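Local coordinates for putative gamma-glutamylcyclotransferase YkqA (Bacillus subtilis, PDB 2QIK), which is of unconfirmed function but probably acts as a gamma-glutamylcyclotransferase, cyclising a gamma-glutamyl group to 5-oxoproline, at residues I27-R32 and M179-G184; Y57-E62 and D114-Q119; D148-D153 and Y195-Y200. All blocks are in the same frame, centred on the assembly; numbering follows the deposited sequence.

Interaction 1 (I27-R32 and M179-G184)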
loop_
_atom_site.group_PDB
_atom_site.type_symbol
_atom_site.label_atom_id
_atom_site.label_comp_id
_atom_site.label_asym_id
_atom_site.label_seq_id
_atom_site.Cartn_x
_atom_site.Cartn_y
_atom_site.Cartn_z
ATOM N N ILE A 27 -11.508 -6.240 5.835
ATOM C CA ILE A 27 -10.824 -7.505 5.823
ATOM C C ILE A 27 -9.399 -7.383 5.185
ATOM O O ILE A 27 -8.463 -8.027 5.631
ATOM C CB ILE A 27 -11.698 -8.541 5.104
ATOM C CG1 ILE A 27 -13.135 -8.594 5.651
ATOM C CG2 ILE A 27 -11.020 -9.936 5.192
ATOM C CD1 ILE A 27 -13.145 -8.852 7.178
ATOM N N ASN A 28 -9.300 -6.592 4.126
ATOM C CA ASN A 28 -8.021 -6.339 3.489
ATOM C C ASN A 28 -7.928 -4.914 3.040
ATOM O O ASN A 28 -8.712 -4.436 2.244
ATOM C CB ASN A 28 -7.832 -7.228 2.271
ATOM C CG ASN A 28 -7.799 -8.696 2.592
ATOM O OD1 ASN A 28 -6.710 -9.251 2.921
ATOM N ND2 ASN A 28 -8.902 -9.309 2.527
ATOM N N GLU A 29 -6.882 -4.246 3.511
ATOM C CA GLU A 29 -6.532 -2.931 3.036
ATOM C C GLU A 29 -5.813 -2.956 1.698
ATOM O O GLU A 29 -5.842 -1.950 0.956
ATOM C CB GLU A 29 -5.574 -2.205 4.057
ATOM C CG GLU A 29 -6.191 -2.035 5.425
ATOM C CD GLU A 29 -5.222 -1.513 6.474
ATOM O OE1 GLU A 29 -5.586 -1.489 7.630
ATOM O OE2 GLU A 29 -4.129 -1.042 6.130
ATOM N N GLN A 30 -5.181 -4.072 1.403
ATOM C CA GLN A 30 -4.371 -4.193 0.193
ATOM C C GLN A 30 -5.003 -5.315 -0.637
ATOM O O GLN A 30 -5.097 -6.470 -0.220
ATOM C CB GLN A 30 -2.926 -4.535 0.491
ATOM C CG GLN A 30 -2.260 -3.537 1.479
ATOM C CD GLN A 30 -2.337 -2.094 1.063
ATOM O OE1 GLN A 30 -2.435 -1.764 -0.117
ATOM N NE2 GLN A 30 -2.246 -1.187 2.078
ATOM N N ALA A 31 -5.527 -5.001 -1.802
ATOM C CA ALA A 31 -6.253 -5.975 -2.605
ATOM C C ALA A 31 -6.301 -5.508 -4.058
ATOM O O ALA A 31 -6.178 -4.311 -4.322
ATOM C CB ALA A 31 -7.670 -6.169 -2.085
ATOM N N ARG A 32 -6.501 -6.436 -4.970
ATOM C CA ARG A 32 -6.572 -6.090 -6.386
ATOM C C ARG A 32 -7.383 -7.137 -7.135
ATOM O O ARG A 32 -7.524 -8.274 -6.728
ATOM C CB ARG A 32 -5.154 -5.930 -7.026
ATOM C CG ARG A 32 -4.416 -7.210 -7.230
ATOM C CD ARG A 32 -3.026 -6.979 -7.756
ATOM N NE ARG A 32 -2.397 -8.196 -8.184
ATOM C CZ ARG A 32 -1.212 -8.264 -8.746
ATOM N NH1 ARG A 32 -0.500 -7.177 -8.945
ATOM N NH2 ARG A 32 -0.783 -9.423 -9.158
HETATM N N MSE A 179 6.121 -5.082 3.137
HETATM C CA MSE A 179 5.221 -5.332 4.259
HETATM C C MSE A 179 4.059 -6.186 3.816
HETATM O O MSE A 179 3.421 -5.902 2.818
HETATM C CB MSE A 179 4.662 -4.056 4.868
HETATM C CG MSE A 179 5.774 -3.131 5.424
HETATM SE SE MSE A 179 5.023 -1.729 6.444
HETATM C CE MSE A 179 4.062 -0.878 5.054
ATOM N N LEU A 180 3.854 -7.283 4.513
ATOM C CA LEU A 180 2.773 -8.221 4.208
ATOM C C LEU A 180 1.634 -7.981 5.146
ATOM O O LEU A 180 1.843 -7.891 6.362
ATOM C CB LEU A 180 3.239 -9.633 4.368
ATOM C CG LEU A 180 2.386 -10.758 3.770
ATOM C CD1 LEU A 180 2.372 -10.648 2.271
ATOM C CD2 LEU A 180 2.908 -12.131 4.191
ATOM N N GLU A 181 0.401 -7.855 4.625
ATOM C CA GLU A 181 -0.782 -7.596 5.470
ATOM C C GLU A 181 -1.268 -8.937 6.014
ATOM O O GLU A 181 -2.220 -9.528 5.530
ATOM C CB GLU A 181 -1.858 -6.920 4.645
ATOM C CG GLU A 181 -2.977 -6.360 5.484
ATOM C CD GLU A 181 -4.142 -5.856 4.700
ATOM O OE1 GLU A 181 -4.135 -5.904 3.463
ATOM O OE2 GLU A 181 -5.079 -5.323 5.333
ATOM N N ASP A 182 -0.582 -9.414 7.056
ATOM C CA ASP A 182 -0.764 -10.747 7.602
ATOM C C ASP A 182 -1.187 -10.771 9.050
ATOM O O ASP A 182 -1.200 -11.841 9.685
ATOM C CB ASP A 182 0.497 -11.594 7.390
ATOM C CG ASP A 182 1.711 -11.101 8.142
ATOM O OD1 ASP A 182 2.809 -11.763 7.950
ATOM O OD2 ASP A 182 1.588 -10.118 8.953
ATOM N N GLY A 183 -1.498 -9.597 9.606
ATOM C CA GLY A 183 -2.010 -9.465 10.977
ATOM C C GLY A 183 -0.920 -9.222 11.986
ATOM O O GLY A 183 -1.211 -9.240 13.181
ATOM N N GLY A 184 0.332 -9.094 11.581
ATOM C CA GLY A 184 1.435 -8.802 12.484
ATOM C C GLY A 184 1.390 -7.306 12.857
ATOM O O GLY A 184 0.393 -6.586 12.694
HETATM O O HOH W 1 -4.117 -8.050 1.706
#
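The carboxylate of E181 presents its oxygens to the backbone of E29 and Q30, and both accept on their syn sides. OE2 of E181 uses its syn lone pair to accept from the backbone N of E29 at 2.8 Å, a nearly straight bond (N-H...O 170°). OE1 of E181 is met by the backbone N of Q30 at 2.9 Å, tilted 23° out of the carboxylate plane, and this bond is more bent. The other flat groups do not stack on this carboxylate: the E29 carboxylate and the Q30 amide are both steeply inclined to it, and the nearest side-chain atoms are the aliphatic carbons, with E29 CB 3.4 Å from E181 OE2 and Q30 CB 3.5 Å from E181 OE1.

The reach comes from an extended E181 chain whose CG stands opposite the backbone N (chi1 -168°). Water 1 adds a bridge, hydrogen-bonded to E181 OE1 at 2.8 Å and to the carbonyl O of Q30 at 2.7 Å. The like charges E29 OE2 and E181 OE2 are 4.5 Å apart; the N-H bond to E181 OE2 and the bond between E29 OE2 and Y163 OH probably offset the repulsion, while Q30 OE1 takes a bond from R213. With an alanine here in place of E181, two successive backbone N-H groups would probably be left without their shared acceptor and the water without one of its anchors.

E181 is the centre of an inverse gamma turn, and the D182 carboxylate closes an Asx turn to G184 N. I27 and N28, both facing V60, form a classic beta bulge. One carboxylate thus ties the corner of bulged strand 25-34 to the turn that leaves the hairpin of strands 164-171 and 174-180.

Interaction 2 (Y57-E62 and D114-Q119)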
loop_
_atom_site.group_PDB
_atom_site.type_symbol
_atom_site.label_atom_id
_atom_site.label_comp_id
_atom_site.label_asym_id
_atom_site.label_seq_id
_atom_site.Cartn_x
_atom_site.Cartn_y
_atom_site.Cartn_z
ATOM N N TYR A 57 -6.787 -1.700 -8.017
ATOM C CA TYR A 57 -6.454 -1.799 -6.610
ATOM C C TYR A 57 -7.623 -1.294 -5.743
ATOM O O TYR A 57 -8.373 -0.415 -6.160
ATOM C CB TYR A 57 -5.160 -1.061 -6.290
ATOM C CG TYR A 57 -4.001 -1.782 -6.896
ATOM C CD1 TYR A 57 -3.554 -1.542 -8.203
ATOM C CD2 TYR A 57 -3.440 -2.854 -6.220
ATOM C CE1 TYR A 57 -2.590 -2.309 -8.805
ATOM C CE2 TYR A 57 -2.446 -3.614 -6.798
ATOM C CZ TYR A 57 -2.022 -3.360 -8.100
ATOM O OH TYR A 57 -1.093 -4.231 -8.675
ATOM N N GLY A 58 -7.800 -1.889 -4.586
ATOM C CA GLY A 58 -8.849 -1.490 -3.724
ATOM C C GLY A 58 -8.756 -2.186 -2.376
ATOM O O GLY A 58 -7.688 -2.601 -1.944
ATOM N N GLU A 59 -9.908 -2.279 -1.697
ATOM C CA GLU A 59 -9.993 -2.749 -0.327
ATOM C C GLU A 59 -11.172 -3.703 -0.224
ATOM O O GLU A 59 -12.139 -3.558 -0.989
ATOM C CB GLU A 59 -10.281 -1.549 0.606
ATOM C CG GLU A 59 -9.220 -0.461 0.545
ATOM C CD GLU A 59 -9.637 0.882 1.072
ATOM O OE1 GLU A 59 -9.026 1.918 0.664
ATOM O OE2 GLU A 59 -10.567 1.030 1.823
ATOM N N VAL A 60 -11.070 -4.694 0.685
ATOM C CA VAL A 60 -12.153 -5.659 0.890
ATOM C C VAL A 60 -12.780 -5.442 2.245
ATOM O O VAL A 60 -12.078 -5.402 3.252
ATOM C CB VAL A 60 -11.663 -7.078 0.768
ATOM C CG1 VAL A 60 -12.767 -8.099 1.031
ATOM C CG2 VAL A 60 -10.993 -7.355 -0.591
ATOM N N TYR A 61 -14.103 -5.322 2.261
ATOM C CA TYR A 61 -14.905 -5.185 3.466
ATOM C C TYR A 61 -15.913 -6.313 3.566
ATOM O O TYR A 61 -16.296 -6.934 2.580
ATOM C CB TYR A 61 -15.669 -3.837 3.421
ATOM C CG TYR A 61 -14.781 -2.663 3.621
ATOM C CD1 TYR A 61 -14.083 -2.128 2.553
ATOM C CD2 TYR A 61 -14.581 -2.072 4.850
ATOM C CE1 TYR A 61 -13.206 -1.115 2.684
ATOM C CE2 TYR A 61 -13.698 -1.044 5.015
ATOM C CZ TYR A 61 -12.983 -0.558 3.879
ATOM O OH TYR A 61 -12.060 0.468 4.082
ATOM N N GLU A 62 -16.349 -6.564 4.810
ATOM C CA GLU A 62 -17.442 -7.483 5.033
ATOM C C GLU A 62 -18.731 -6.665 5.244
ATOM O O GLU A 62 -18.868 -5.970 6.229
ATOM C CB GLU A 62 -17.155 -8.272 6.277
ATOM C CG GLU A 62 -18.265 -9.133 6.646
ATOM C CD GLU A 62 -18.177 -10.471 6.232
ATOM O OE1 GLU A 62 -18.033 -10.641 4.952
ATOM O OE2 GLU A 62 -18.351 -11.308 7.239
ATOM N N ASP A 114 -5.238 2.564 -9.522
ATOM C CA ASP A 114 -5.386 2.879 -8.108
ATOM C C ASP A 114 -5.890 4.288 -7.962
ATOM O O ASP A 114 -5.205 5.267 -8.271
ATOM C CB ASP A 114 -4.038 2.643 -7.393
ATOM C CG ASP A 114 -4.149 2.747 -5.895
ATOM O OD1 ASP A 114 -3.377 1.992 -5.230
ATOM O OD2 ASP A 114 -4.927 3.569 -5.378
ATOM N N TRP A 115 -7.150 4.400 -7.489
ATOM C CA TRP A 115 -7.780 5.692 -7.390
ATOM C C TRP A 115 -7.083 6.638 -6.426
ATOM O O TRP A 115 -6.999 7.827 -6.681
ATOM C CB TRP A 115 -9.258 5.467 -6.964
ATOM C CG TRP A 115 -10.074 6.675 -6.755
ATOM C CD1 TRP A 115 -10.740 7.033 -5.582
ATOM C CD2 TRP A 115 -10.520 7.526 -7.722
ATOM N NE1 TRP A 115 -11.453 8.143 -5.762
ATOM C CE2 TRP A 115 -11.361 8.496 -7.065
ATOM C CE3 TRP A 115 -10.237 7.706 -9.052
ATOM C CZ2 TRP A 115 -11.967 9.568 -7.700
ATOM C CZ3 TRP A 115 -10.943 8.825 -9.715
ATOM C CH2 TRP A 115 -11.731 9.692 -9.043
ATOM N N LYS A 116 -6.642 6.118 -5.292
ATOM C CA LYS A 116 -5.913 6.974 -4.353
ATOM C C LYS A 116 -4.589 7.436 -4.905
ATOM O O LYS A 116 -4.196 8.587 -4.646
ATOM C CB LYS A 116 -5.746 6.232 -3.026
ATOM C CG LYS A 116 -6.901 6.058 -2.173
ATOM C CD LYS A 116 -6.633 5.668 -0.773
ATOM C CE LYS A 116 -7.884 5.748 -0.039
ATOM N NZ LYS A 116 -7.769 5.344 1.315
ATOM N N GLU A 117 -3.891 6.577 -5.609
ATOM C CA GLU A 117 -2.645 6.993 -6.240
ATOM C C GLU A 117 -2.954 8.056 -7.278
ATOM O O GLU A 117 -2.267 9.084 -7.330
ATOM C CB GLU A 117 -1.990 5.765 -6.863
ATOM C CG GLU A 117 -0.593 6.005 -7.465
ATOM C CD GLU A 117 -0.519 6.513 -8.846
ATOM O OE1 GLU A 117 0.625 6.856 -9.262
ATOM O OE2 GLU A 117 -1.565 6.508 -9.525
ATOM N N HIS A 118 -4.050 7.917 -8.007
ATOM C CA HIS A 118 -4.428 8.880 -9.009
ATOM C C HIS A 118 -4.723 10.205 -8.331
ATOM O O HIS A 118 -4.395 11.281 -8.856
ATOM C CB HIS A 118 -5.625 8.364 -9.802
ATOM C CG HIS A 118 -6.316 9.435 -10.618
ATOM N ND1 HIS A 118 -7.549 9.985 -10.327
ATOM C CD2 HIS A 118 -5.930 9.978 -11.776
ATOM C CE1 HIS A 118 -7.858 10.877 -11.258
ATOM N NE2 HIS A 118 -6.887 10.896 -12.146
ATOM N N GLN A 119 -5.442 10.201 -7.215
ATOM C CA GLN A 119 -5.780 11.464 -6.505
ATOM C C GLN A 119 -4.519 12.171 -6.037
ATOM O O GLN A 119 -4.389 13.353 -6.142
ATOM C CB GLN A 119 -6.685 11.166 -5.334
ATOM C CG GLN A 119 -8.127 10.717 -5.768
ATOM C CD GLN A 119 -8.965 10.327 -4.590
ATOM O OE1 GLN A 119 -10.101 10.861 -4.442
ATOM N NE2 GLN A 119 -8.454 9.522 -3.747
HETATM O O HOH W 2 -8.601 2.257 -6.281
HETATM O O HOH W 3 -6.946 3.019 1.224
#
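E59 and K116 supply the charge pairing and Y57 and D114 the van der Waals contact. E59 OE1 lies 3.7 Å from K116 NZ, a long salt bridge between extended side chains that cross at about a right angle. A water modelled between the two charges sits too close to both for its bonds to carry weight. Each charge has further partners: E59 OE1 pairs with R12, and K116 NZ with D228 and the carbonyl O of K13.

In the van der Waals part, the Y57 methylene carbon CB is 3.7 Å from D114 OD1. The tyrosine ring and the carboxylate are only 22° from coplanar, and OD1 meets the ring obliquely.

Hydrogen bonds fix the groups on each side. Y61 OH donates to E59 OE2 at 2.8 Å, in the plane of its own ring and nearly end-on to the acceptor's C-O bond; together with the bond from K13 N to the same oxygen, this restrains the carboxylate. D114 is the N-cap of helix 115-122: its CG stands opposite the backbone N (chi1 -171°), and OD2 accepts from E117 N at 3.2 Å, met 63° out of the carboxylate plane. R12 also binds OD2. Water 2 links strand to helix, donating to Y57 O at 2.7 Å and accepting from W115 N at 2.9 Å in the helix's first turn.

Strand 55-63 runs between strands 3-7 and 25-34 of the five-stranded antiparallel sheet, and the start of helix 115-122 abuts its Y57 end. Strand 212-221 flanks the joint, with R213 against Y57, P214 against E117 and F216 against K116.

Interaction 3 (D148-D153 and Y195-Y200); sequences DHYFQD and YSALSY
Y150, A197 and F151 lose the most surface here, and Y150 is the centre of the contact. Its ring takes the methyl of A197 on one face: A197 CB is 4.0 Å from the centroid of the Y150 ring and 26° off the ring normal, a CH-pi contact displaced toward the rim, with the closest approach, 3.6 Å, at Y150 CD2. The opposite face is backed by the imidazole of the preceding H149, whose CE1 stands over the ring centre, so the ring is held between two groups. At its far end, S196 OG donates to Y150 OH at 2.8 Å. The serine is placed for this by a chi1 of 63°, which sets OG between its backbone N and carbonyl carbon.

F151 adds a looser apolar contact, its CE2 lying 4.4 Å from Y200 CD2 in an oblique approach. Its ring is packed mainly by others: F142 stacks on it, and Y191 meets it edge-to-face. The hydroxyl of Y200 bonds to R204.

Both backbones are tightly turned where they meet: F151 N bonds to D148 O at 2.8 Å, and L198 N to Y195 O at 3.0 Å. The contact, remote from the probable substrate-binding site, sets the 3-10 turn following helix 140-145 against the 3-10 turn that leads into helix 198-204, with a tyrosine face laid over an alanine methyl.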
loop_
_atom_site.group_PDB
_atom_site.type_symbol
_atom_site.label_atom_id
_atom_site.label_comp_id
_atom_site.label_asym_id
_atom_site.label_seq_id
_atom_site.Cartn_x
_atom_site.Cartn_y
_atom_site.Cartn_z
ATOM N N ASP A 148 18.511 14.234 -0.120
ATOM C CA ASP A 148 18.359 14.147 1.342
ATOM C C ASP A 148 17.717 15.357 1.949
ATOM O O ASP A 148 17.062 15.236 2.974
ATOM C CB ASP A 148 19.659 13.805 2.103
ATOM C CG ASP A 148 19.381 13.294 3.479
ATOM O OD1 ASP A 148 18.536 12.388 3.637
ATOM O OD2 ASP A 148 19.994 13.740 4.454
ATOM N N HIS A 149 17.872 16.513 1.321
ATOM C CA HIS A 149 17.197 17.705 1.765
ATOM C C HIS A 149 15.682 17.560 1.890
ATOM O O HIS A 149 15.058 18.299 2.658
ATOM C CB HIS A 149 17.559 18.884 0.851
ATOM C CG HIS A 149 17.125 18.773 -0.575
ATOM N ND1 HIS A 149 15.903 19.233 -1.005
ATOM C CD2 HIS A 149 17.702 18.161 -1.636
ATOM C CE1 HIS A 149 15.792 18.990 -2.297
ATOM N NE2 HIS A 149 16.852 18.329 -2.707
ATOM N N TYR A 150 15.093 16.602 1.161
ATOM C CA TYR A 150 13.649 16.329 1.244
ATOM C C TYR A 150 13.265 15.437 2.427
ATOM O O TYR A 150 12.116 15.351 2.757
ATOM C CB TYR A 150 13.164 15.676 -0.002
ATOM C CG TYR A 150 13.100 16.526 -1.239
ATOM C CD1 TYR A 150 12.533 17.806 -1.221
ATOM C CD2 TYR A 150 13.532 16.070 -2.457
ATOM C CE1 TYR A 150 12.367 18.549 -2.390
ATOM C CE2 TYR A 150 13.411 16.801 -3.588
ATOM C CZ TYR A 150 12.787 18.054 -3.555
ATOM O OH TYR A 150 12.559 18.832 -4.673
ATOM N N PHE A 151 14.263 14.745 3.024
ATOM C CA PHE A 151 14.059 13.651 3.963
ATOM C C PHE A 151 14.628 14.091 5.326
ATOM O O PHE A 151 14.983 13.264 6.170
ATOM C CB PHE A 151 14.597 12.344 3.462
ATOM C CG PHE A 151 13.893 11.867 2.248
ATOM C CD1 PHE A 151 12.718 11.160 2.321
ATOM C CD2 PHE A 151 14.397 12.158 0.991
ATOM C CE1 PHE A 151 12.059 10.777 1.222
ATOM C CE2 PHE A 151 13.742 11.769 -0.149
ATOM C CZ PHE A 151 12.566 11.077 -0.050
ATOM N N GLN A 152 14.605 15.403 5.591
ATOM C CA GLN A 152 15.119 15.989 6.856
ATOM C C GLN A 152 14.011 16.543 7.754
ATOM O O GLN A 152 14.252 17.302 8.708
ATOM C CB GLN A 152 16.209 17.014 6.508
ATOM C CG GLN A 152 17.509 16.379 5.995
ATOM C CD GLN A 152 18.502 17.345 5.319
ATOM O OE1 GLN A 152 19.521 16.901 4.760
ATOM N NE2 GLN A 152 18.174 18.602 5.314
ATOM N N ASP A 153 12.774 16.155 7.452
ATOM C CA ASP A 153 11.629 16.544 8.327
ATOM C C ASP A 153 10.856 15.250 8.676
ATOM O O ASP A 153 9.678 15.062 8.318
ATOM C CB ASP A 153 10.688 17.566 7.630
ATOM C CG ASP A 153 9.636 18.162 8.543
ATOM O OD1 ASP A 153 9.716 18.081 9.772
ATOM O OD2 ASP A 153 8.718 18.751 8.047
ATOM N N TYR A 195 5.682 17.189 -2.462
ATOM C CA TYR A 195 5.276 16.519 -3.695
ATOM C C TYR A 195 6.476 16.330 -4.667
ATOM O O TYR A 195 6.561 15.333 -5.376
ATOM C CB TYR A 195 4.170 17.286 -4.350
ATOM C CG TYR A 195 3.636 16.601 -5.580
ATOM C CD1 TYR A 195 2.907 15.448 -5.523
ATOM C CD2 TYR A 195 3.841 17.152 -6.849
ATOM C CE1 TYR A 195 2.439 14.819 -6.644
ATOM C CE2 TYR A 195 3.372 16.530 -7.984
ATOM C CZ TYR A 195 2.652 15.383 -7.867
ATOM O OH TYR A 195 2.178 14.792 -9.033
ATOM N N SER A 196 7.348 17.313 -4.745
ATOM C CA SER A 196 8.425 17.294 -5.651
ATOM C C SER A 196 9.441 16.190 -5.369
ATOM O O SER A 196 10.289 15.916 -6.234
ATOM C CB SER A 196 9.164 18.605 -5.696
ATOM O OG SER A 196 9.743 18.882 -4.444
ATOM N N ALA A 197 9.385 15.551 -4.208
ATOM C CA ALA A 197 10.240 14.376 -3.888
ATOM C C ALA A 197 9.662 13.095 -4.415
ATOM O O ALA A 197 10.336 12.041 -4.360
ATOM C CB ALA A 197 10.393 14.295 -2.414
ATOM N N LEU A 198 8.427 13.069 -4.906
ATOM C CA LEU A 198 7.799 11.803 -5.223
ATOM C C LEU A 198 8.368 11.055 -6.390
ATOM O O LEU A 198 8.469 9.797 -6.344
ATOM C CB LEU A 198 6.286 12.047 -5.491
ATOM C CG LEU A 198 5.409 10.842 -5.502
ATOM C CD1 LEU A 198 5.550 9.953 -4.191
ATOM C CD2 LEU A 198 3.997 11.312 -5.693
ATOM N N SER A 199 8.714 11.737 -7.474
ATOM C CA SER A 199 9.184 10.982 -8.618
ATOM C C SER A 199 10.521 10.276 -8.341
ATOM O O SER A 199 10.748 9.173 -8.859
ATOM C CB SER A 199 9.212 11.806 -9.912
ATOM O OG SER A 199 10.147 12.855 -9.858
ATOM N N TYR A 200 11.356 10.842 -7.464
ATOM C CA TYR A 200 12.576 10.156 -7.013
ATOM C C TYR A 200 12.160 8.813 -6.398
ATOM O O TYR A 200 12.764 7.770 -6.669
ATOM C CB TYR A 200 13.305 11.023 -5.971
ATOM C CG TYR A 200 14.324 10.215 -5.194
ATOM C CD1 TYR A 200 15.527 9.890 -5.760
ATOM C CD2 TYR A 200 14.032 9.707 -3.971
ATOM C CE1 TYR A 200 16.410 9.073 -5.133
ATOM C CE2 TYR A 200 14.899 8.923 -3.310
ATOM C CZ TYR A 200 16.110 8.585 -3.881
ATOM O OH TYR A 200 17.005 7.774 -3.180
#

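Interactions 1 and 2 share the five-stranded antiparallel sheet: their centres are about 13 Å apart, and strands 25-34 and 55-63 are neighbours in it, joined by backbone pairing of I27 and N28 with V60. Along the chain, interaction 2 falls wholly between the two segments of interaction 1. Interaction 3 lies apart, its centre about 27 Å from that of interaction 1 and about 24 Å from that of interaction 2, beyond contact with either. Its segments follow interaction 2 in sequence and alternate with those of interaction 1. Interaction 1 thus bridges the early sheet to the later half of the chain, interaction 2 joins that sheet to helix 115-122, and interaction 3 packs the later half internally.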